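Local coordinates for protein CG14216 (Drosophila melanogaster, PDB 3P9Y) that probably dephosphorylates phosphoserine in the C-terminal domain of RNA polymerase II, acting on the cis-proline form, with a low-molecular-weight tyrosine-phosphatase-like fold, at residues K33-R38 against M162-A167; P137-N142 against T170-D175; R70-K75 against N83-M88. The protein carries 2 engineered substitutions. All coordinates share one frame; numbering follows the deposited sequence.

How the contacts relate
From the N terminus the chain enters contact 1 at 33-38, where helix 22-32 gives way to edge strand 36-41, and this loop closes only at 162-167. Nested inside it is contact 3, a short hairpin between helices 65-82 and 85-95, its centre about 30 Å from that of contact 1 and across the chain's centre. Contact 2 opens later, at 137-142, and closes at 170-175, so its segments alternate with those of contact 1. The two touch, Met166 SD lying 3.5 Å from Leu141 CD1, and both reach the five-stranded mixed sheet, tying helices 149-167 and 172-187 to it.

Contact 1 (K33-R38 against M162-A167); sequences KGFNVR and MINMMA
Phe35 and Ile163 mark the closest backbone approach, their CA atoms 8.9 Å apart, a separation bridged by the Phe35 ring, which reaches both side chains and the backbone of helix 149-167. In this low-molecular-weight tyrosine-phosphatase-like fold strand 36-41, which the first segment enters, is an outer one of the central sheet and the helix packs on that sheet. The preceding helix 22-32 ends in a Schellman motif, with Gly34 at positive phi as the C-prime residue and Phe35 N bonded to Leu30 O. Any side chain on Gly34 would collide with the carbonyl oxygen of Lys33, which by itself accounts for the glycine.

Directly after this turn, Phe35 sends its ring toward the helix, CG being turned anti to its carbonyl carbon (chi1 -68°). One branch of Ile163 lies over a ring face: CG2 is 4.0 Å from the ring centroid, and the line between them leans 23° from the ring normal, which fits a CH-pi contact displaced toward the rim. Its nearest ring atom is CE1 of Phe35, 3.6 Å from CG2 of Ile163. The other branch, CG1, leads away from Phe35, and the Ile163 side chain continues to Ile111 and Val113 of strand 111-114. Asn164 adds its backbone, with CA 4.0 Å from Phe35 CZ along an oblique approach. With an alanine at Phe35, the CG2 methyl of Ile163 would probably lose its aromatic face, and a gap would open beside the helix. Leu30 and Asp6 also touch the Phe35 side chain. At the ring edge, in its plane, Ala167 CB stands 3.9 Å from Phe35 CE1.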
loop_
_atom_site.group_PDB
_atom_site.type_symbol
_atom_site.label_atom_id
_atom_site.label_comp_id
_atom_site.label_asym_id
_atom_site.label_seq_id
_atom_site.Cartn_x
_atom_site.Cartn_y
_atom_site.Cartn_z
ATOM N N LYS A 33 -4.791 -13.814 -0.010
ATOM C CA LYS A 33 -3.916 -14.807 0.614
ATOM C C LYS A 33 -4.149 -14.908 2.124
ATOM O O LYS A 33 -3.387 -15.559 2.831
ATOM C CB LYS A 33 -2.441 -14.510 0.327
ATOM C CG LYS A 33 -2.076 -14.524 -1.153
ATOM C CD LYS A 33 -2.500 -15.817 -1.830
ATOM C CE LYS A 33 -2.076 -15.851 -3.292
ATOM N NZ LYS A 33 -2.649 -17.028 -4.019
ATOM N N GLY A 34 -5.197 -14.257 2.615
ATOM C CA GLY A 34 -5.661 -14.479 3.975
ATOM C C GLY A 34 -5.118 -13.540 5.039
ATOM O O GLY A 34 -5.319 -13.770 6.234
ATOM N N PHE A 35 -4.442 -12.476 4.624
ATOM C CA PHE A 35 -3.866 -11.535 5.579
ATOM C C PHE A 35 -4.838 -10.440 6.006
ATOM O O PHE A 35 -5.720 -10.040 5.253
ATOM C CB PHE A 35 -2.589 -10.914 5.006
ATOM C CG PHE A 35 -1.461 -11.892 4.877
ATOM C CD1 PHE A 35 -0.703 -12.233 5.981
ATOM C CD2 PHE A 35 -1.177 -12.489 3.662
ATOM C CE1 PHE A 35 0.328 -13.146 5.871
ATOM C CE2 PHE A 35 -0.149 -13.401 3.547
ATOM C CZ PHE A 35 0.606 -13.729 4.652
ATOM N N ASN A 36 -4.668 -9.982 7.242
ATOM C CA ASN A 36 -5.359 -8.805 7.752
ATOM C C ASN A 36 -4.639 -7.560 7.249
ATOM O O ASN A 36 -3.619 -7.171 7.804
ATOM C CB ASN A 36 -5.353 -8.833 9.282
ATOM C CG ASN A 36 -5.953 -7.578 9.902
ATOM O OD1 ASN A 36 -6.482 -6.710 9.209
ATOM N ND2 ASN A 36 -5.869 -7.483 11.223
ATOM N N VAL A 37 -5.160 -6.942 6.194
ATOM C CA VAL A 37 -4.450 -5.846 5.547
ATOM C C VAL A 37 -5.329 -4.607 5.371
ATOM O O VAL A 37 -6.524 -4.710 5.084
ATOM C CB VAL A 37 -3.878 -6.300 4.176
ATOM C CG1 VAL A 37 -4.988 -6.862 3.286
ATOM C CG2 VAL A 37 -3.144 -5.154 3.481
ATOM N N ARG A 38 -4.721 -3.438 5.564
ATOM C CA ARG A 38 -5.356 -2.153 5.282
ATOM C C ARG A 38 -4.403 -1.352 4.408
ATOM O O ARG A 38 -3.211 -1.631 4.388
ATOM C CB ARG A 38 -5.654 -1.388 6.577
ATOM C CG ARG A 38 -6.668 -2.069 7.477
ATOM C CD ARG A 38 -7.046 -1.194 8.661
ATOM N NE ARG A 38 -8.182 -1.734 9.405
ATOM C CZ ARG A 38 -8.092 -2.683 10.334
ATOM N NH1 ARG A 38 -6.913 -3.213 10.644
ATOM N NH2 ARG A 38 -9.187 -3.103 10.956
ATOM N N MET A 162 7.170 -11.468 0.773
ATOM C CA MET A 162 7.888 -10.944 1.928
ATOM C C MET A 162 7.071 -11.125 3.207
ATOM O O MET A 162 7.594 -11.573 4.224
ATOM C CB MET A 162 8.213 -9.469 1.735
ATOM C CG MET A 162 9.015 -8.897 2.882
ATOM S SD MET A 162 9.405 -7.153 2.682
ATOM C CE MET A 162 7.796 -6.405 2.931
ATOM N N ILE A 163 5.789 -10.773 3.153
ATOM C CA ILE A 163 4.927 -10.862 4.329
ATOM C C ILE A 163 4.731 -12.324 4.721
ATOM O O ILE A 163 4.742 -12.668 5.893
ATOM C CB ILE A 163 3.553 -10.206 4.089
ATOM C CG1 ILE A 163 3.711 -8.715 3.765
ATOM C CG2 ILE A 163 2.657 -10.394 5.309
ATOM C CD1 ILE A 163 4.182 -7.863 4.935
ATOM N N ASN A 164 4.553 -13.183 3.724
ATOM C CA ASN A 164 4.414 -14.609 3.965
ATOM C C ASN A 164 5.611 -15.147 4.745
ATOM O O ASN A 164 5.449 -15.916 5.684
ATOM C CB ASN A 164 4.262 -15.352 2.638
ATOM C CG ASN A 164 3.853 -16.793 2.824
ATOM O OD1 ASN A 164 2.829 -17.088 3.452
ATOM N ND2 ASN A 164 4.649 -17.710 2.275
ATOM N N MET A 165 6.810 -14.720 4.357
ATOM C CA MET A 165 8.040 -15.150 5.011
ATOM C C MET A 165 8.046 -14.722 6.481
ATOM O O MET A 165 8.351 -15.511 7.382
ATOM C CB MET A 165 9.250 -14.551 4.280
ATOM C CG MET A 165 10.590 -14.758 4.984
ATOM S SD MET A 165 11.956 -13.866 4.190
ATOM C CE MET A 165 11.401 -12.174 4.375
ATOM N N MET A 166 7.694 -13.469 6.721
ATOM C CA MET A 166 7.722 -12.925 8.066
ATOM C C MET A 166 6.625 -13.517 8.944
ATOM O O MET A 166 6.795 -13.621 10.155
ATOM C CB MET A 166 7.619 -11.407 8.002
ATOM C CG MET A 166 8.865 -10.791 7.382
ATOM S SD MET A 166 8.717 -9.022 7.163
ATOM C CE MET A 166 7.261 -8.923 6.128
ATOM N N ALA A 167 5.525 -13.931 8.323
ATOM C CA ALA A 167 4.401 -14.520 9.045
ATOM C C ALA A 167 4.770 -15.889 9.601
ATOM O O ALA A 167 4.164 -16.358 10.559
ATOM C CB ALA A 167 3.177 -14.635 8.134
#

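Contact 2 (P137-N142 against T170-D175); sequences PVHVLN and TDLDND
His139 and Asp173 meet because each turns CG anti to its own carbonyl carbon (chi1 -60° in the histidine): the first swings an imidazole off the strand toward the helix, the second carries a carboxylate back toward the strand. The result is a His-carboxylate hydrogen bond, His139 NE2 donating to Asp173 OD1 at 2.9 Å with an N-H...O angle of 154°. NE2 meets OD1 nearly end-on, along the C-O bond direction, while the oxygen lies somewhat tilted from the imidazole plane. Ring and carboxylate planes stand 66° apart, so the two flat groups are steeply turned rather than stacked.

The bond joins strand 137-142, an inner strand of the mixed sheet in this phosphatase fold, to the first turn of helix 172-187, for which Asp171 is the N-cap. Across the ring, His139 ND1 is hydrogen-bonded to His193 NE2 on the neighbouring antiparallel strand. Both imidazole nitrogens are therefore engaged, which would fix the rotation of the ring about its CB-CG bond.

Looser van der Waals contacts flank the pair. Leu172 brings CD2 to 4.1 Å from His139 CD2, approaching the ring obliquely as the leucine runs alongside the histidine side chain, pointing the other way. The remaining carboxylate oxygen, Asp173 OD2, is a polar atom beside a ring carbon, 3.7 Å from Pro137 CG, with the proline side chain roughly perpendicular to that of the aspartate.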
loop_
_atom_site.group_PDB
_atom_site.type_symbol
_atom_site.label_atom_id
_atom_site.label_comp_id
_atom_site.label_asym_id
_atom_site.label_seq_id
_atom_site.Cartn_x
_atom_site.Cartn_y
_atom_site.Cartn_z
ATOM N N PRO A 137 6.187 -2.417 19.272
ATOM C CA PRO A 137 7.018 -2.251 18.077
ATOM C C PRO A 137 6.217 -2.431 16.789
ATOM O O PRO A 137 5.315 -3.269 16.724
ATOM C CB PRO A 137 8.061 -3.372 18.203
ATOM C CG PRO A 137 7.906 -3.934 19.582
ATOM C CD PRO A 137 6.499 -3.660 19.994
ATOM N N VAL A 138 6.546 -1.628 15.784
ATOM C CA VAL A 138 6.001 -1.781 14.443
ATOM C C VAL A 138 7.152 -1.693 13.451
ATOM O O VAL A 138 8.019 -0.827 13.573
ATOM C CB VAL A 138 4.957 -0.697 14.121
ATOM C CG1 VAL A 138 5.547 0.692 14.308
ATOM C CG2 VAL A 138 4.428 -0.878 12.704
ATOM N N HIS A 139 7.172 -2.598 12.478
ATOM C CA HIS A 139 8.246 -2.622 11.494
ATOM C C HIS A 139 7.811 -1.968 10.191
ATOM O O HIS A 139 6.886 -2.434 9.544
ATOM C CB HIS A 139 8.678 -4.058 11.223
ATOM C CG HIS A 139 9.189 -4.771 12.434
ATOM N ND1 HIS A 139 10.432 -4.524 12.975
ATOM C CD2 HIS A 139 8.623 -5.724 13.209
ATOM C CE1 HIS A 139 10.609 -5.292 14.034
ATOM N NE2 HIS A 139 9.528 -6.031 14.196
ATOM N N VAL A 140 8.478 -0.887 9.811
ATOM C CA VAL A 140 8.216 -0.250 8.529
ATOM C C VAL A 140 9.221 -0.781 7.508
ATOM O O VAL A 140 10.433 -0.752 7.736
ATOM C CB VAL A 140 8.287 1.290 8.641
ATOM C CG1 VAL A 140 7.843 1.944 7.349
ATOM C CG2 VAL A 140 7.414 1.767 9.795
ATOM N N LEU A 141 8.707 -1.290 6.391
ATOM C CA LEU A 141 9.532 -1.903 5.361
ATOM C C LEU A 141 9.222 -1.274 4.014
ATOM O O LEU A 141 8.058 -1.185 3.625
ATOM C CB LEU A 141 9.238 -3.401 5.287
ATOM C CG LEU A 141 9.403 -4.186 6.587
ATOM C CD1 LEU A 141 8.777 -5.570 6.460
ATOM C CD2 LEU A 141 10.879 -4.287 6.960
ATOM N N ASN A 142 10.251 -0.832 3.299
ATOM C CA ASN A 142 10.043 -0.273 1.971
ATOM C C ASN A 142 10.460 -1.250 0.899
ATOM O O ASN A 142 11.573 -1.769 0.917
ATOM C CB ASN A 142 10.819 1.027 1.773
ATOM C CG ASN A 142 10.513 1.675 0.434
ATOM O OD1 ASN A 142 9.456 2.281 0.248
ATOM N ND2 ASN A 142 11.432 1.538 -0.511
ATOM N N THR A 170 8.124 -17.208 14.450
ATOM C CA THR A 170 7.486 -17.325 15.757
ATOM C C THR A 170 7.962 -16.242 16.727
ATOM O O THR A 170 7.465 -16.150 17.847
ATOM C CB THR A 170 7.734 -18.712 16.383
ATOM O OG1 THR A 170 9.142 -18.958 16.475
ATOM C CG2 THR A 170 7.095 -19.797 15.533
ATOM N N ASP A 171 8.928 -15.434 16.299
ATOM C CA ASP A 171 9.355 -14.259 17.067
ATOM C C ASP A 171 9.936 -13.224 16.119
ATOM O O ASP A 171 11.153 -13.082 16.004
ATOM C CB ASP A 171 10.399 -14.634 18.118
ATOM C CG ASP A 171 10.796 -13.455 18.997
ATOM O OD1 ASP A 171 10.233 -12.346 18.840
ATOM O OD2 ASP A 171 11.677 -13.636 19.857
ATOM N N LEU A 172 9.048 -12.497 15.449
ATOM C CA LEU A 172 9.432 -11.614 14.360
ATOM C C LEU A 172 10.511 -10.610 14.766
ATOM O O LEU A 172 11.446 -10.370 14.008
ATOM C CB LEU A 172 8.202 -10.879 13.835
ATOM C CG LEU A 172 8.418 -10.038 12.579
ATOM C CD1 LEU A 172 8.956 -10.898 11.438
ATOM C CD2 LEU A 172 7.124 -9.355 12.174
ATOM N N ASP A 173 10.386 -10.033 15.959
ATOM C CA ASP A 173 11.301 -8.985 16.405
ATOM C C ASP A 173 12.763 -9.426 16.387
ATOM O O ASP A 173 13.643 -8.633 16.076
ATOM C CB ASP A 173 10.932 -8.513 17.814
ATOM C CG ASP A 173 9.673 -7.666 17.836
ATOM O OD1 ASP A 173 9.207 -7.254 16.756
ATOM O OD2 ASP A 173 9.146 -7.410 18.936
ATOM N N ASN A 174 13.015 -10.684 16.736
ATOM C CA ASN A 174 14.379 -11.205 16.791
ATOM C C ASN A 174 14.809 -11.911 15.506
ATOM O O ASN A 174 15.988 -12.219 15.336
ATOM C CB ASN A 174 14.537 -12.164 17.978
ATOM C CG ASN A 174 14.400 -11.462 19.322
ATOM O OD1 ASN A 174 14.713 -10.277 19.455
ATOM N ND2 ASN A 174 13.931 -12.193 20.325
ATOM N N ASP A 175 13.855 -12.176 14.616
ATOM C CA ASP A 175 14.135 -12.867 13.354
ATOM C C ASP A 175 14.213 -11.909 12.171
ATOM O O ASP A 175 14.834 -12.215 11.159
ATOM C CB ASP A 175 13.022 -13.876 13.036
ATOM C CG ASP A 175 13.142 -15.164 13.826
ATOM O OD1 ASP A 175 14.131 -15.331 14.562
ATOM O OD2 ASP A 175 12.238 -16.014 13.699
#

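Contact 3 (R70-K75 against N83-M88); sequences RDLESK and NGLLHM
Leu72 of helix 65-82 points at helix 85-95 and packs on it at both ends of its side chain, in a two-helix hairpin whose backbones come nearest at Glu73 and Leu86, with CA atoms 7.6 Å apart. Its CB meets a methyl of Leu86, with CD2 of Leu86 4.2 Å from CB of Leu72. From CB, CG turns anti to the carbonyl carbon (chi1 -61°), and CD1 then lies anti to CA (chi2 -178°), which extends the side chain toward Leu85, whose CD1 it meets at 4.1 Å, one methyl against another. Leu86 CD2 also lies 4.4 Å from the backbone N of Glu73, so this methyl sits against both the side chain and the main chain of the facing helix. Tyr80 touches Leu72 and Leu85 alike, and Leu85 also packs on an apolar side chain of the bound peptide, placing this end of helix 85-95 beside it.

The second helix starts just after Gly84, which has positive phi and serves as N-cap. Asn83 folds over this start in an Asx turn: the N-H of Leu85 points almost straight at Asn83 OD1 (169°, N to O 3.1 Å), reaching it from above the plane of the amide carbonyl.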
loop_
_atom_site.group_PDB
_atom_site.type_symbol
_atom_site.label_atom_id
_atom_site.label_comp_id
_atom_site.label_asym_id
_atom_site.label_seq_id
_atom_site.Cartn_x
_atom_site.Cartn_y
_atom_site.Cartn_z
ATOM N N ARG A 70 -17.318 7.896 -11.670
ATOM C CA ARG A 70 -18.364 8.611 -12.391
ATOM C C ARG A 70 -17.792 9.869 -13.017
ATOM O O ARG A 70 -18.111 10.207 -14.155
ATOM C CB ARG A 70 -19.507 8.983 -11.447
ATOM C CG ARG A 70 -20.401 7.818 -11.064
ATOM C CD ARG A 70 -21.317 8.181 -9.903
ATOM N NE ARG A 70 -22.306 7.138 -9.638
ATOM C CZ ARG A 70 -23.534 7.117 -10.151
ATOM N NH1 ARG A 70 -23.944 8.085 -10.962
ATOM N NH2 ARG A 70 -24.358 6.124 -9.849
ATOM N N ASP A 71 -16.931 10.550 -12.267
ATOM C CA ASP A 71 -16.339 11.801 -12.716
ATOM C C ASP A 71 -15.563 11.625 -14.019
ATOM O O ASP A 71 -15.716 12.411 -14.953
ATOM C CB ASP A 71 -15.409 12.354 -11.641
ATOM C CG ASP A 71 -14.932 13.754 -11.954
ATOM O OD1 ASP A 71 -15.782 14.609 -12.280
ATOM O OD2 ASP A 71 -13.712 14.000 -11.875
ATOM N N LEU A 72 -14.729 10.593 -14.078
ATOM C CA LEU A 72 -13.886 10.366 -15.244
ATOM C C LEU A 72 -14.703 9.790 -16.394
ATOM O O LEU A 72 -14.373 9.990 -17.562
ATOM C CB LEU A 72 -12.736 9.417 -14.899
ATOM C CG LEU A 72 -11.768 9.881 -13.807
ATOM C CD1 LEU A 72 -10.664 8.855 -13.613
ATOM C CD2 LEU A 72 -11.178 11.246 -14.139
ATOM N N GLU A 73 -15.765 9.069 -16.057
ATOM C CA GLU A 73 -16.606 8.438 -17.063
ATOM C C GLU A 73 -17.318 9.501 -17.891
ATOM O O GLU A 73 -17.378 9.412 -19.117
ATOM C CB GLU A 73 -17.629 7.519 -16.394
ATOM C CG GLU A 73 -18.389 6.633 -17.362
ATOM C CD GLU A 73 -19.363 5.707 -16.662
ATOM O OE1 GLU A 73 -19.859 6.072 -15.572
ATOM O OE2 GLU A 73 -19.635 4.614 -17.203
ATOM N N SER A 74 -17.847 10.512 -17.210
ATOM C CA SER A 74 -18.557 11.594 -17.878
ATOM C C SER A 74 -17.578 12.502 -18.615
ATOM O O SER A 74 -17.913 13.062 -19.655
ATOM C CB SER A 74 -19.384 12.401 -16.874
ATOM O OG SER A 74 -18.558 13.009 -15.898
ATOM N N LYS A 75 -16.370 12.643 -18.076
ATOM C CA LYS A 75 -15.334 13.431 -18.737
ATOM C C LYS A 75 -15.037 12.853 -20.111
ATOM O O LYS A 75 -15.116 13.553 -21.119
ATOM C CB LYS A 75 -14.048 13.453 -17.906
ATOM C CG LYS A 75 -13.987 14.559 -16.862
ATOM C CD LYS A 75 -12.631 14.579 -16.167
ATOM C CE LYS A 75 -12.410 15.867 -15.386
ATOM N NZ LYS A 75 -13.435 16.080 -14.330
ATOM N N ASN A 83 -6.888 3.695 -20.951
ATOM C CA ASN A 83 -5.697 3.911 -20.140
ATOM C C ASN A 83 -5.763 3.162 -18.805
ATOM O O ASN A 83 -4.791 3.146 -18.052
ATOM C CB ASN A 83 -5.457 5.404 -19.915
ATOM C CG ASN A 83 -6.455 6.019 -18.962
ATOM O OD1 ASN A 83 -7.331 5.335 -18.433
ATOM N ND2 ASN A 83 -6.324 7.320 -18.731
ATOM N N GLY A 84 -6.913 2.560 -18.513
ATOM C CA GLY A 84 -7.034 1.630 -17.403
ATOM C C GLY A 84 -7.586 2.168 -16.091
ATOM O O GLY A 84 -7.766 1.402 -15.145
ATOM N N LEU A 85 -7.867 3.466 -16.024
ATOM C CA LEU A 85 -8.269 4.085 -14.762
ATOM C C LEU A 85 -9.636 3.620 -14.265
ATOM O O LEU A 85 -9.835 3.464 -13.066
ATOM C CB LEU A 85 -8.254 5.611 -14.874
ATOM C CG LEU A 85 -6.909 6.255 -15.223
ATOM C CD1 LEU A 85 -6.936 7.743 -14.898
ATOM C CD2 LEU A 85 -5.766 5.577 -14.487
ATOM N N LEU A 86 -10.583 3.402 -15.170
ATOM C CA LEU A 86 -11.916 2.976 -14.757
ATOM C C LEU A 86 -11.878 1.572 -14.152
ATOM O O LEU A 86 -12.557 1.301 -13.165
ATOM C CB LEU A 86 -12.904 3.046 -15.924
ATOM C CG LEU A 86 -13.248 4.467 -16.394
ATOM C CD1 LEU A 86 -14.332 4.443 -17.458
ATOM C CD2 LEU A 86 -13.680 5.338 -15.220
ATOM N N HIS A 87 -11.073 0.686 -14.727
ATOM C CA HIS A 87 -10.933 -0.653 -14.168
ATOM C C HIS A 87 -10.248 -0.586 -12.808
ATOM O O HIS A 87 -10.655 -1.266 -11.871
ATOM C CB HIS A 87 -10.145 -1.577 -15.093
ATOM C CG HIS A 87 -9.807 -2.895 -14.468
ATOM N ND1 HIS A 87 -10.770 -3.796 -14.071
ATOM C CD2 HIS A 87 -8.615 -3.455 -14.153
ATOM C CE1 HIS A 87 -10.187 -4.860 -13.546
ATOM N NE2 HIS A 87 -8.880 -4.678 -13.586
ATOM N N MET A 88 -9.210 0.237 -12.703
ATOM C CA MET A 88 -8.516 0.416 -11.435
ATOM C C MET A 88 -9.489 0.887 -10.362
ATOM O O MET A 88 -9.506 0.359 -9.254
ATOM C CB MET A 88 -7.372 1.424 -11.579
ATOM C CG MET A 88 -6.652 1.736 -10.273
ATOM S SD MET A 88 -5.293 2.912 -10.490
ATOM C CE MET A 88 -4.197 1.958 -11.537
#